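Local atomic coordinates of haloacid dehalogenase domain protein hydrolase (Planctomyces limnophilus, PDB entry 4OVY), a protein that probably acts as a hydrolase, perhaps a phosphatase, of the haloacid dehalogenase superfamily and binds calcium. Residues 36-41 and 226-231; 138-143 and 299-304. One frame throughout, in Å; residues are numbered along the deposited sequence.

How the contacts relate
Contact 1 (36-41 with 226-231) pairs two parallel strands of the central sheet, and contact 2 (138-143 with 299-304) joins the N-terminal end of helix 141-152 to a loop near the C-terminus. Their centres lie 23 Å apart, yet they meet where the ring of F41 packs on the selenomethionine M143, F41 CE2 to M143 CE 3.5 Å. Both lie near the calcium site formed by D42, D44 and N234. Strand 38-41 leads directly into D42, in a sequence that fits the HAD motif DxDx(T/V); the side chain of A231 is about 12 Å from the calcium and that of Y140, in contact 2, about 9 Å.

Contact 1 (36-41 and 226-231); sequences ERIVTF and RRPVMA
I38 lies against R226 and P228 at the start of a parallel pairing between strands 38-41 and 230-233, neighbours in the Rossmann-like core expected of the HAD superfamily. The extended chain of R226 crosses it at about a right angle, R226 CD meeting I38 CG1 at 3.6 Å. CG1 lies beside the backbone N (chi1 -57°), which carries it to R226, while CG2, anti to that N, meets P228 CB at 4.0 Å. Cutting I38 back to an alanine would remove both branches and is likely to open a gap beside R226 CD and cost P228 CB its contact with CG2. Farther out, R226 NH2 approaches the CG of E36, and E36 CA lies over one guanidinium face; the two charged ends stay apart, and R226 NE instead forms a salt bridge with E181 of the second subunit. A water donates to both E36 O and R227 O, bridging the backbones before the strands pair. I38 O accepts from V229 N at 2.9 Å, and M230 O from T40 N at 3.1 Å. T40 points CG2 at P228 CG, 3.6 Å away, and its OG1 is buried against A231 CB without a polar partner. V39 and the selenomethionine M230 lie side by side on the opposite face. Strand 156-161 pairs with the other edge of strand 38-41, and helix 239-246 packs on T40, P228 and A231 through M241, Y244 and V245.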
loop_
_atom_site.group_PDB
_atom_site.type_symbol
_atom_site.label_atom_id
_atom_site.label_comp_id
_atom_site.label_asym_id
_atom_site.label_seq_id
_atom_site.Cartn_x
_atom_site.Cartn_y
_atom_site.Cartn_z
ATOM N N GLU A 36 8.478 -12.361 5.183
ATOM C CA GLU A 36 9.260 -11.188 5.598
ATOM C C GLU A 36 10.292 -10.729 4.555
ATOM O O GLU A 36 10.962 -9.708 4.748
ATOM C CB GLU A 36 9.967 -11.472 6.933
ATOM C CG GLU A 36 9.031 -11.566 8.129
ATOM C CD GLU A 36 9.724 -12.066 9.390
ATOM O OE1 GLU A 36 10.876 -11.665 9.675
ATOM O OE2 GLU A 36 9.115 -12.871 10.108
ATOM N N ARG A 37 10.411 -11.464 3.451
ATOM C CA ARG A 37 11.414 -11.166 2.425
ATOM C C ARG A 37 10.985 -10.014 1.518
ATOM O O ARG A 37 10.599 -10.213 0.366
ATOM C CB ARG A 37 11.723 -12.418 1.609
ATOM C CG ARG A 37 12.314 -13.532 2.459
ATOM C CD ARG A 37 12.637 -14.761 1.630
ATOM N NE ARG A 37 12.864 -15.898 2.507
ATOM C CZ ARG A 37 12.925 -17.165 2.118
ATOM N NH1 ARG A 37 12.801 -17.497 0.834
ATOM N NH2 ARG A 37 13.113 -18.107 3.033
ATOM N N ILE A 38 11.063 -8.808 2.065
ATOM C CA ILE A 38 10.689 -7.582 1.368
ATOM C C ILE A 38 11.966 -6.884 0.940
ATOM O O ILE A 38 12.876 -6.683 1.761
ATOM C CB ILE A 38 9.917 -6.623 2.306
ATOM C CG1 ILE A 38 8.664 -7.290 2.883
ATOM C CG2 ILE A 38 9.580 -5.314 1.598
ATOM C CD1 ILE A 38 7.772 -7.927 1.847
ATOM N N VAL A 39 12.030 -6.514 -0.337
ATOM C CA VAL A 39 13.142 -5.735 -0.876
ATOM C C VAL A 39 12.605 -4.510 -1.612
ATOM O O VAL A 39 11.640 -4.611 -2.370
ATOM C CB VAL A 39 14.065 -6.577 -1.793
ATOM C CG1 VAL A 39 13.299 -7.210 -2.940
ATOM C CG2 VAL A 39 15.210 -5.731 -2.328
ATOM N N THR A 40 13.229 -3.357 -1.365
ATOM C CA THR A 40 12.792 -2.090 -1.944
ATOM C C THR A 40 13.860 -1.492 -2.854
ATOM O O THR A 40 15.049 -1.467 -2.516
ATOM C CB THR A 40 12.409 -1.062 -0.859
ATOM O OG1 THR A 40 13.492 -0.896 0.067
ATOM C CG2 THR A 40 11.165 -1.496 -0.128
ATOM N N PHE A 41 13.413 -1.011 -4.008
ATOM C CA PHE A 41 14.265 -0.375 -5.005
ATOM C C PHE A 41 13.763 1.032 -5.290
ATOM O O PHE A 41 12.571 1.239 -5.505
ATOM C CB PHE A 41 14.197 -1.139 -6.333
ATOM C CG PHE A 41 14.770 -2.526 -6.275
ATOM C CD1 PHE A 41 14.003 -3.593 -5.829
ATOM C CD2 PHE A 41 16.069 -2.770 -6.692
ATOM C CE1 PHE A 41 14.533 -4.873 -5.777
ATOM C CE2 PHE A 41 16.604 -4.050 -6.640
ATOM C CZ PHE A 41 15.831 -5.099 -6.187
ATOM N N ARG A 226 6.175 -3.249 7.106
ATOM C CA ARG A 226 7.326 -4.095 7.439
ATOM C C ARG A 226 8.611 -3.323 7.159
ATOM O O ARG A 226 8.660 -2.523 6.247
ATOM C CB ARG A 226 7.349 -5.365 6.558
ATOM C CG ARG A 226 6.173 -6.337 6.676
ATOM C CD ARG A 226 6.304 -7.456 5.631
ATOM N NE ARG A 226 5.290 -8.526 5.693
ATOM C CZ ARG A 226 5.252 -9.489 6.615
ATOM N NH1 ARG A 226 4.304 -10.423 6.565
ATOM N NH2 ARG A 226 6.150 -9.527 7.598
ATOM N N ARG A 227 9.662 -3.594 7.922
ATOM C CA ARG A 227 10.995 -3.126 7.566
ATOM C C ARG A 227 11.547 -4.074 6.500
ATOM O O ARG A 227 11.610 -5.284 6.738
ATOM C CB ARG A 227 11.911 -3.127 8.786
ATOM C CG ARG A 227 13.265 -2.476 8.545
ATOM C CD ARG A 227 14.249 -2.787 9.665
ATOM N NE ARG A 227 13.707 -2.473 10.984
ATOM C CZ ARG A 227 13.861 -1.319 11.642
ATOM N NH1 ARG A 227 13.312 -1.183 12.839
ATOM N NH2 ARG A 227 14.560 -0.304 11.134
ATOM N N PRO A 228 11.940 -3.546 5.327
ATOM C CA PRO A 228 12.542 -4.435 4.319
ATOM C C PRO A 228 13.852 -5.053 4.807
ATOM O O PRO A 228 14.528 -4.476 5.656
ATOM C CB PRO A 228 12.793 -3.506 3.120
ATOM C CG PRO A 228 11.838 -2.359 3.322
ATOM C CD PRO A 228 11.758 -2.179 4.810
ATOM N N VAL A 229 14.201 -6.218 4.271
ATOM C CA VAL A 229 15.479 -6.852 4.604
ATOM C C VAL A 229 16.587 -6.503 3.607
ATOM O O VAL A 229 17.756 -6.826 3.830
ATOM C CB VAL A 229 15.335 -8.383 4.744
ATOM C CG1 VAL A 229 14.268 -8.711 5.783
ATOM C CG2 VAL A 229 15.022 -9.025 3.402
HETATM N N MSE A 230 16.219 -5.834 2.516
HETATM C CA MSE A 230 17.188 -5.365 1.528
HETATM C C MSE A 230 16.657 -4.142 0.833
HETATM O O MSE A 230 15.448 -3.977 0.703
HETATM C CB MSE A 230 17.418 -6.504 0.540
HETATM C CG MSE A 230 18.482 -6.222 -0.498
HETATM SE SE MSE A 230 18.685 -7.873 -1.567
HETATM C CE MSE A 230 19.632 -7.099 -3.109
ATOM N N ALA A 231 17.563 -3.264 0.409
ATOM C CA ALA A 231 17.190 -2.073 -0.343
ATOM C C ALA A 231 18.305 -1.681 -1.286
ATOM O O ALA A 231 19.483 -1.844 -0.971
ATOM C CB ALA A 231 16.857 -0.921 0.590
HETATM O O HOH W 1 10.369 -7.605 6.367
#

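Contact 2 (138-143 and 299-304); sequences CVYQPM and KVIFPE. With EDO (1,2-ethanediol), chain F.
Q141 opens helix 141-152 and gives its backbone N-H to I301 O of the C-terminal loop, at 2.8 Å and with an N-H...O angle of 150°. Y140 occupies the N-cap position of this helix, so the loop carbonyl meets an amide of its first turn. The donor is tilted 20° from the carbonyl plane, and Y140 CA also approaches I301 O as a C-H...O contact. V300 O, beside P142 CG, is buried without a polar partner.

Apolar and aromatic packing adds to this bond. Y140 runs alongside I301 and F302, its CD1 3.8 Å from I301 CG2 and its CE1 4.0 Å from F302 CE1. I301 CG2 also sits over the centre of one face of the F302 ring. The carbonyl oxygens of C138 and V139 lie at the edge of that ring, near its plane, V139 O being 3.2 Å from F302 CD1. C138 SG makes an oblique sulfur-aromatic contact with the same ring, and F131 meets it as well. The V139 and P303 side chains cross at about a right angle, V139 CG2 to P303 CG 4.0 Å.

Among the polar side chains, Y140 OH is hydrogen-bonded to E265; the side chain of Y140 lies about 6 Å from that of E50, a calcium ligand seen for this protein though not bound to this chain here. Q141 has CG anti to the backbone N (chi1 172°) and bends at the next bond, bringing OE1 to P303 CB at 3.5 Å. Its NE2 bonds E145 and also donates to O2 of a 1,2-ethanediol, probably from the crystallisation liquor, at 3.2 Å.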
loop_
_atom_site.group_PDB
_atom_site.type_symbol
_atom_site.label_atom_id
_atom_site.label_comp_id
_atom_site.label_asym_id
_atom_site.label_seq_id
_atom_site.Cartn_x
_atom_site.Cartn_y
_atom_site.Cartn_z
ATOM N N CYS A 138 15.332 1.811 -21.613
ATOM C CA CYS A 138 16.536 2.328 -20.978
ATOM C C CYS A 138 16.605 1.873 -19.517
ATOM O O CYS A 138 17.040 2.607 -18.626
ATOM C CB CYS A 138 16.590 3.849 -21.127
ATOM S SG CYS A 138 16.559 4.373 -22.866
ATOM N N VAL A 139 16.178 0.633 -19.301
ATOM C CA VAL A 139 16.229 -0.016 -18.001
ATOM C C VAL A 139 17.515 -0.832 -17.949
ATOM O O VAL A 139 18.093 -1.163 -18.993
ATOM C CB VAL A 139 14.997 -0.912 -17.747
ATOM C CG1 VAL A 139 13.721 -0.074 -17.726
ATOM C CG2 VAL A 139 14.881 -2.023 -18.786
ATOM N N TYR A 140 17.971 -1.138 -16.738
ATOM C CA TYR A 140 19.240 -1.833 -16.550
ATOM C C TYR A 140 19.051 -3.342 -16.532
ATOM O O TYR A 140 18.418 -3.891 -15.632
ATOM C CB TYR A 140 19.926 -1.364 -15.271
ATOM C CG TYR A 140 20.126 0.135 -15.196
ATOM C CD1 TYR A 140 20.505 0.874 -16.317
ATOM C CD2 TYR A 140 19.938 0.815 -14.000
ATOM C CE1 TYR A 140 20.692 2.240 -16.244
ATOM C CE2 TYR A 140 20.127 2.183 -13.918
ATOM C CZ TYR A 140 20.496 2.893 -15.036
ATOM O OH TYR A 140 20.674 4.255 -14.957
ATOM N N GLN A 141 19.610 -4.002 -17.542
ATOM C CA GLN A 141 19.505 -5.441 -17.690
ATOM C C GLN A 141 20.008 -6.191 -16.446
ATOM O O GLN A 141 19.371 -7.155 -16.014
ATOM C CB GLN A 141 20.250 -5.895 -18.955
ATOM C CG GLN A 141 20.379 -7.400 -19.126
ATOM C CD GLN A 141 19.044 -8.104 -19.317
ATOM O OE1 GLN A 141 18.105 -7.555 -19.899
ATOM N NE2 GLN A 141 18.964 -9.337 -18.844
ATOM N N PRO A 142 21.136 -5.748 -15.852
ATOM C CA PRO A 142 21.566 -6.414 -14.623
ATOM C C PRO A 142 20.553 -6.301 -13.478
ATOM O O PRO A 142 20.443 -7.216 -12.661
ATOM C CB PRO A 142 22.880 -5.701 -14.275
ATOM C CG PRO A 142 23.376 -5.186 -15.579
ATOM C CD PRO A 142 22.138 -4.779 -16.319
HETATM N N MSE A 143 19.800 -5.209 -13.426
HETATM C CA MSE A 143 18.787 -5.051 -12.383
HETATM C C MSE A 143 17.573 -5.890 -12.695
HETATM O O MSE A 143 16.929 -6.395 -11.787
HETATM C CB MSE A 143 18.414 -3.578 -12.178
HETATM C CG MSE A 143 19.622 -2.746 -11.747
HETATM SE SE MSE A 143 20.327 -3.301 -9.983
HETATM C CE MSE A 143 18.857 -2.564 -8.904
ATOM N N LYS A 299 28.330 -6.338 -17.170
ATOM C CA LYS A 299 28.812 -6.786 -18.479
ATOM C C LYS A 299 28.084 -6.069 -19.607
ATOM O O LYS A 299 28.648 -5.843 -20.675
ATOM C CB LYS A 299 28.607 -8.295 -18.651
ATOM C CG LYS A 299 29.410 -9.177 -17.704
ATOM C CD LYS A 299 29.221 -10.649 -18.084
ATOM C CE LYS A 299 29.575 -11.603 -16.959
ATOM N NZ LYS A 299 31.041 -11.692 -16.768
ATOM N N VAL A 300 26.817 -5.752 -19.358
ATOM C CA VAL A 300 25.997 -4.947 -20.258
ATOM C C VAL A 300 25.177 -3.995 -19.403
ATOM O O VAL A 300 24.981 -4.247 -18.220
ATOM C CB VAL A 300 25.058 -5.815 -21.141
ATOM C CG1 VAL A 300 25.871 -6.776 -21.992
ATOM C CG2 VAL A 300 24.041 -6.585 -20.305
ATOM N N ILE A 301 24.717 -2.892 -19.990
ATOM C CA ILE A 301 23.882 -1.947 -19.259
ATOM C C ILE A 301 22.408 -2.164 -19.593
ATOM O O ILE A 301 21.602 -2.455 -18.707
ATOM C CB ILE A 301 24.278 -0.486 -19.553
ATOM C CG1 ILE A 301 25.768 -0.265 -19.277
ATOM C CG2 ILE A 301 23.420 0.482 -18.739
ATOM C CD1 ILE A 301 26.202 -0.588 -17.866
ATOM N N PHE A 302 22.063 -2.033 -20.871
ATOM C CA PHE A 302 20.674 -2.113 -21.310
ATOM C C PHE A 302 20.386 -3.453 -21.991
ATOM O O PHE A 302 21.297 -4.087 -22.509
ATOM C CB PHE A 302 20.363 -0.962 -22.269
ATOM C CG PHE A 302 20.671 0.393 -21.697
ATOM C CD1 PHE A 302 19.872 0.941 -20.703
ATOM C CD2 PHE A 302 21.773 1.104 -22.128
ATOM C CE1 PHE A 302 20.157 2.185 -20.161
ATOM C CE2 PHE A 302 22.070 2.347 -21.593
ATOM C CZ PHE A 302 21.261 2.888 -20.611
ATOM N N PRO A 303 19.113 -3.882 -21.994
ATOM C CA PRO A 303 18.747 -5.081 -22.757
ATOM C C PRO A 303 18.897 -4.872 -24.263
ATOM O O PRO A 303 18.854 -3.737 -24.744
ATOM C CB PRO A 303 17.274 -5.321 -22.405
ATOM C CG PRO A 303 16.863 -4.246 -21.465
ATOM C CD PRO A 303 17.955 -3.230 -21.361
ATOM N N GLU A 304 19.069 -5.963 -24.998
ATOM C CA GLU A 304 19.060 -5.899 -26.457
ATOM C C GLU A 304 17.677 -5.468 -26.945
ATOM O O GLU A 304 16.663 -5.746 -26.293
ATOM C CB GLU A 304 19.439 -7.248 -27.063
ATOM C CG GLU A 304 20.878 -7.652 -26.780
ATOM C CD GLU A 304 21.366 -8.778 -27.675
ATOM O OE1 GLU A 304 20.533 -9.577 -28.159
ATOM O OE2 GLU A 304 22.594 -8.865 -27.892
HETATM C C1 EDO F . 14.873 -11.320 -16.714
HETATM O O1 EDO F . 15.732 -12.340 -16.198
HETATM C C2 EDO F . 15.696 -10.362 -17.560
HETATM O O2 EDO F . 16.353 -11.091 -18.604
#